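Local coordinates for protein leucine aminopeptidase 2, chloroplastic (Streptomyces sp. BC16019, PDB 5LHJ) that acts as a manganese-binding metalloaminopeptidase of the M17 family in bottromycin maturation, probably removing unsubstituted N-terminal amino acids from peptides, at residues Gly223-Thr228 / Asp327-Leu332; Asp333-Glu338 / Val428-Asn433. One frame throughout, in Å; residues are numbered along the deposited sequence. Where two conformers were deposited one is given.

Contact 1: residues Gly223-Thr228 / Asp327-Leu332; sequences GLTGLT and DVVRHL
Thr225, in the first turn of helix 225-231, meets strand 328-330 with both branches of its side chain. In one of its two deposited conformers the hydroxyl donates to a backbone carbonyl, with Thr225 OG1 2.9 Å from Arg330 O; the donor lies 18° off the carbonyl plane, and the C=O...OG1 angle is 153°. CG2 sits anti to the backbone N (chi1, measured to OG1, is -44°), which swings the methyl toward the strand, where Thr225 CG2 packs 3.7 Å from Val329 CG1 as the side chains slide past each other in opposite directions. Val329 CG1 also reaches the start of the helix, 3.9 Å from Gly226 N, and lies over one face of the His331 imidazole, offset toward its rim.

Leu332 forms the other end of the contact. Its CB lies 3.7 Å from Gly223 O, in the turn preceding the helix, and its CD2 approaches Leu224 CD2 at 4.4 Å, a looser apolar touch. At Gly223, with positive phi, a CB would sit tightly against Leu332 CD1.

Asp352 of helix 345-358 ties the segments together, accepting from Gly226 N, Leu332 N and His331 ND1; His331 NE2 is hydrogen-bonded to Thr337. With one direct hydrogen bond, made in that Thr225 conformer, among methyl and glycine contacts, the segments match chiefly by shape, while polar backbone at helix start and strand end shares a carboxylate.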
loop_
_atom_site.group_PDB
_atom_site.type_symbol
_atom_site.label_atom_id
_atom_site.label_comp_id
_atom_site.label_asym_id
_atom_site.label_seq_id
_atom_site.Cartn_x
_atom_site.Cartn_y
_atom_site.Cartn_z
ATOM N N GLY A 223 -11.346 -34.523 20.173
ATOM C CA GLY A 223 -9.989 -34.318 19.657
ATOM C C GLY A 223 -9.925 -33.496 18.374
ATOM O O GLY A 223 -8.978 -33.651 17.581
ATOM N N LEU A 224 -10.912 -32.620 18.180
ATOM C CA LEU A 224 -10.955 -31.720 17.014
ATOM C C LEU A 224 -10.091 -30.496 17.338
ATOM O O LEU A 224 -10.595 -29.404 17.621
ATOM C CB LEU A 224 -12.402 -31.326 16.681
ATOM C CG LEU A 224 -13.383 -32.492 16.451
ATOM C CD1 LEU A 224 -14.792 -32.002 16.178
ATOM C CD2 LEU A 224 -12.920 -33.405 15.332
ATOM N N THR A 225 -8.778 -30.712 17.281
ATOM C CA THR A 225 -7.784 -29.759 17.777
ATOM C C THR A 225 -7.775 -28.461 16.995
ATOM O O THR A 225 -7.582 -27.393 17.562
ATOM C CB THR A 225 -6.359 -30.348 17.714
ATOM O OG1 THR A 225 -6.382 -31.703 18.182
ATOM C CG2 THR A 225 -5.398 -29.528 18.556
ATOM N N GLY A 226 -7.965 -28.568 15.684
ATOM C CA GLY A 226 -7.983 -27.386 14.825
ATOM C C GLY A 226 -9.127 -26.454 15.187
ATOM O O GLY A 226 -8.938 -25.248 15.341
ATOM N N LEU A 227 -10.319 -27.025 15.355
ATOM C CA LEU A 227 -11.501 -26.257 15.753
ATOM C C LEU A 227 -11.295 -25.525 17.087
ATOM O O LEU A 227 -11.567 -24.327 17.186
ATOM C CB LEU A 227 -12.726 -27.180 15.839
ATOM C CG LEU A 227 -14.017 -26.576 16.409
ATOM C CD1 LEU A 227 -14.516 -25.407 15.578
ATOM C CD2 LEU A 227 -15.074 -27.670 16.478
ATOM N N THR A 228 -10.829 -26.241 18.108
ATOM C CA THR A 228 -10.621 -25.628 19.433
ATOM C C THR A 228 -9.486 -24.571 19.413
ATOM O O THR A 228 -9.633 -23.526 20.028
ATOM C CB THR A 228 -10.447 -26.682 20.541
ATOM O OG1 THR A 228 -9.417 -27.584 20.200
ATOM C CG2 THR A 228 -11.697 -27.477 20.694
ATOM N N ASP A 327 2.422 -21.244 15.919
ATOM C CA ASP A 327 1.847 -22.351 16.688
ATOM C C ASP A 327 1.734 -23.599 15.835
ATOM O O ASP A 327 1.658 -23.520 14.607
ATOM C CB ASP A 327 0.480 -21.993 17.260
ATOM C CG ASP A 327 0.570 -21.072 18.472
ATOM O OD1 ASP A 327 1.702 -20.776 18.938
ATOM O OD2 ASP A 327 -0.504 -20.655 18.956
ATOM N N VAL A 328 1.755 -24.742 16.504
ATOM C CA VAL A 328 1.619 -26.020 15.835
ATOM C C VAL A 328 0.400 -26.722 16.407
ATOM O O VAL A 328 0.251 -26.836 17.638
ATOM C CB VAL A 328 2.914 -26.866 15.950
ATOM C CG1 VAL A 328 2.688 -28.290 15.458
ATOM C CG2 VAL A 328 4.036 -26.209 15.166
ATOM N N VAL A 329 -0.465 -27.186 15.506
ATOM C CA VAL A 329 -1.643 -27.971 15.853
ATOM C C VAL A 329 -1.335 -29.451 15.613
ATOM O O VAL A 329 -0.913 -29.830 14.517
ATOM C CB VAL A 329 -2.869 -27.538 15.018
ATOM C CG1 VAL A 329 -4.047 -28.477 15.256
ATOM C CG2 VAL A 329 -3.236 -26.095 15.343
ATOM N N ARG A 330 -1.554 -30.278 16.637
ATOM C CA ARG A 330 -1.483 -31.733 16.509
ATOM C C ARG A 330 -2.902 -32.263 16.297
ATOM O O ARG A 330 -3.742 -32.194 17.197
ATOM C CB ARG A 330 -0.845 -32.345 17.763
ATOM C CG ARG A 330 -0.878 -33.871 17.865
ATOM C CD ARG A 330 0.395 -34.577 17.457
ATOM N NE ARG A 330 1.627 -33.977 17.988
ATOM C CZ ARG A 330 2.857 -34.384 17.665
ATOM N NH1 ARG A 330 3.037 -35.419 16.842
ATOM N NH2 ARG A 330 3.918 -33.749 18.162
ATOM N N HIS A 331 -3.138 -32.819 15.113
ATOM C CA HIS A 331 -4.479 -33.206 14.688
ATOM C C HIS A 331 -4.891 -34.571 15.224
ATOM O O HIS A 331 -4.075 -35.305 15.815
ATOM C CB HIS A 331 -4.566 -33.196 13.155
ATOM C CG HIS A 331 -4.442 -31.830 12.559
ATOM N ND1 HIS A 331 -5.463 -30.904 12.588
ATOM C CD2 HIS A 331 -3.417 -31.237 11.907
ATOM C CE1 HIS A 331 -5.069 -29.797 11.982
ATOM N NE2 HIS A 331 -3.831 -29.973 11.565
ATOM N N LEU A 332 -6.160 -34.904 14.994
ATOM C CA LEU A 332 -6.760 -36.191 15.406
ATOM C C LEU A 332 -6.058 -37.436 14.830
ATOM O O LEU A 332 -6.091 -38.503 15.465
ATOM C CB LEU A 332 -8.249 -36.194 15.008
ATOM C CG LEU A 332 -9.140 -37.387 15.389
ATOM C CD1 LEU A 332 -9.168 -37.561 16.890
ATOM C CD2 LEU A 332 -10.554 -37.144 14.875
#

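Contact 2: residues Asp333-Glu338 / Val428-Asn433; sequences DGTTTE and VADRVN
Thr335 OG1 is gripped from two directions: Arg431 reaches it end-on with two nitrogens, and the hydroxyl itself donates to Asp333 OD1. Arg431 NH1 lies 3.0 Å and NH2 3.1 Å from Thr335 OG1, which sits in the guanidinium plane. Asp333 OD1 takes the hydroxyl on its syn side at 2.7 Å from Thr335 OG1, and also accepts from Thr335 N in an Asx turn. With CG set between the backbone N and the carbonyl carbon (chi1 61°) and a bend at chi3 (78°), the arginine chain curls back over Thr337, whose OG1 takes a weak bond from Arg431 NH1 and is also hydrogen-bonded to His331. NE forms a salt bridge with Asp450. An alanine in place of Arg431 would probably leave Asp450 without its charged mate and Thr335 OG1 without its two donors across the contact.

Asp430 and Thr336 exchange bonds: Thr336 N donates to Asp430 OD2 from above the carboxylate plane at 3.0 Å, while Asp430 N donates to Thr336 OG1 at 2.9 Å. The second subunit adds Ser147 to OD2 and the Tyr145 carbonyl to OG1. Ala429 CB packs beside Thr336 OG1 and lies 3.6 Å from Glu338 N.

Glu338 N meets Arg431 O at 2.8 Å, almost straight (175° at the hydrogen), and Asn433 N returns a bond to Glu338 O at 3.2 Å. This pattern of a parallel beta pair adds the weakly bonded strand 431-432 as the outer strand, within this chain, of a small three-stranded sheet in the catalytic domain.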
loop_
_atom_site.group_PDB
_atom_site.type_symbol
_atom_site.label_atom_id
_atom_site.label_comp_id
_atom_site.label_asym_id
_atom_site.label_seq_id
_atom_site.Cartn_x
_atom_site.Cartn_y
_atom_site.Cartn_z
ATOM N N ASP A 333 -5.437 -37.313 13.656
ATOM C CA ASP A 333 -4.667 -38.402 13.041
ATOM C C ASP A 333 -3.184 -38.432 13.462
ATOM O O ASP A 333 -2.416 -39.226 12.925
ATOM C CB ASP A 333 -4.781 -38.389 11.506
ATOM C CG ASP A 333 -4.116 -37.167 10.848
ATOM O OD1 ASP A 333 -3.606 -36.276 11.545
ATOM O OD2 ASP A 333 -4.133 -37.111 9.604
ATOM N N GLY A 334 -2.798 -37.578 14.406
ATOM C CA GLY A 334 -1.422 -37.497 14.887
ATOM C C GLY A 334 -0.482 -36.618 14.081
ATOM O O GLY A 334 0.655 -36.383 14.522
ATOM N N THR A 335 -0.920 -36.112 12.923
ATOM C CA THR A 335 -0.069 -35.251 12.097
ATOM C C THR A 335 -0.158 -33.808 12.574
ATOM O O THR A 335 -1.069 -33.442 13.312
ATOM C CB THR A 335 -0.411 -35.325 10.590
ATOM O OG1 THR A 335 -1.703 -34.753 10.323
ATOM C CG2 THR A 335 -0.378 -36.743 10.104
ATOM N N THR A 336 0.797 -32.993 12.138
ATOM C CA THR A 336 0.955 -31.645 12.665
ATOM C C THR A 336 0.876 -30.581 11.577
ATOM O O THR A 336 1.344 -30.778 10.455
ATOM C CB THR A 336 2.272 -31.480 13.438
ATOM O OG1 THR A 336 3.377 -31.795 12.579
ATOM C CG2 THR A 336 2.286 -32.379 14.651
ATOM N N THR A 337 0.302 -29.441 11.942
ATOM C CA THR A 337 0.235 -28.276 11.063
ATOM C C THR A 337 0.803 -27.060 11.756
ATOM O O THR A 337 0.432 -26.757 12.891
ATOM C CB THR A 337 -1.218 -27.970 10.663
ATOM O OG1 THR A 337 -1.768 -29.085 9.951
ATOM C CG2 THR A 337 -1.329 -26.719 9.806
ATOM N N GLU A 338 1.679 -26.356 11.044
ATOM C CA GLU A 338 2.227 -25.084 11.474
ATOM C C GLU A 338 1.345 -23.947 10.970
ATOM O O GLU A 338 1.054 -23.877 9.771
ATOM C CB GLU A 338 3.635 -24.899 10.924
ATOM C CG GLU A 338 4.308 -23.625 11.407
ATOM C CD GLU A 338 5.647 -23.339 10.745
ATOM O OE1 GLU A 338 5.975 -23.922 9.681
ATOM O OE2 GLU A 338 6.371 -22.485 11.292
ATOM N N VAL A 428 9.096 -26.990 10.445
ATOM C CA VAL A 428 8.842 -27.403 11.832
ATOM C C VAL A 428 7.829 -28.552 11.920
ATOM O O VAL A 428 8.051 -29.518 12.643
ATOM C CB VAL A 428 8.356 -26.187 12.662
ATOM C CG1 VAL A 428 7.887 -26.591 14.054
ATOM C CG2 VAL A 428 9.481 -25.159 12.769
ATOM N N ALA A 429 6.708 -28.427 11.217
ATOM C CA ALA A 429 5.627 -29.416 11.301
ATOM C C ALA A 429 5.519 -30.260 10.023
ATOM O O ALA A 429 6.351 -30.147 9.108
ATOM C CB ALA A 429 4.323 -28.710 11.609
ATOM N N ASP A 430 4.498 -31.121 9.959
ATOM C CA ASP A 430 4.270 -31.921 8.754
ATOM C C ASP A 430 3.835 -31.083 7.548
ATOM O O ASP A 430 4.129 -31.442 6.411
ATOM C CB ASP A 430 3.243 -33.035 9.005
ATOM C CG ASP A 430 3.690 -34.038 10.041
ATOM O OD1 ASP A 430 4.922 -34.257 10.222
ATOM O OD2 ASP A 430 2.794 -34.624 10.682
ATOM N N ARG A 431 3.139 -29.973 7.807
ATOM C CA ARG A 431 2.674 -29.086 6.755
ATOM C C ARG A 431 2.450 -27.691 7.306
ATOM O O ARG A 431 2.382 -27.502 8.535
ATOM C CB ARG A 431 1.351 -29.594 6.186
ATOM C CG ARG A 431 0.254 -29.654 7.238
ATOM C CD ARG A 431 -1.003 -30.283 6.705
ATOM N NE ARG A 431 -0.990 -31.736 6.620
ATOM C CZ ARG A 431 -1.055 -32.590 7.641
ATOM N NH1 ARG A 431 -1.049 -32.180 8.905
ATOM N NH2 ARG A 431 -1.118 -33.886 7.385
ATOM N N VAL A 432 2.303 -26.740 6.393
ATOM C CA VAL A 432 1.858 -25.377 6.729
ATOM C C VAL A 432 0.411 -25.161 6.300
ATOM O O VAL A 432 -0.079 -25.852 5.406
ATOM C CB VAL A 432 2.716 -24.276 6.065
ATOM C CG1 VAL A 432 4.153 -24.370 6.531
ATOM C CG2 VAL A 432 2.626 -24.305 4.526
ATOM N N ASN A 433 -0.249 -24.181 6.917
ATOM C CA ASN A 433 -1.567 -23.734 6.441
ATOM C C ASN A 433 -1.517 -22.588 5.450
ATOM O O ASN A 433 -2.575 -22.166 4.977
ATOM C CB ASN A 433 -2.524 -23.413 7.601
ATOM C CG ASN A 433 -2.250 -22.071 8.259
ATOM O OD1 ASN A 433 -1.122 -21.587 8.296
ATOM N ND2 ASN A 433 -3.308 -21.463 8.786
#

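In the fold
Strands 328-330 and 336-338 are antiparallel neighbours in one small sheet, so the contacts lie on successive strands of a hairpin, their centres 10 Å apart. Contact 1 sets the start of a helix against the first strand and is only partly buried; contact 2 adds strand 431-432 to the second and is the more buried, with about twice the surface. Contact 1 relies mostly on apolar packing, whereas contact 2 is a dense polar network with parallel strand bonds. A backbone hydrogen bond between Val329 and Thr337 joins them. Both touch the second subunit, and contact 2 comes nearer the manganese-binding Glu345, whose side chain is about 6 Å from that of Asn433.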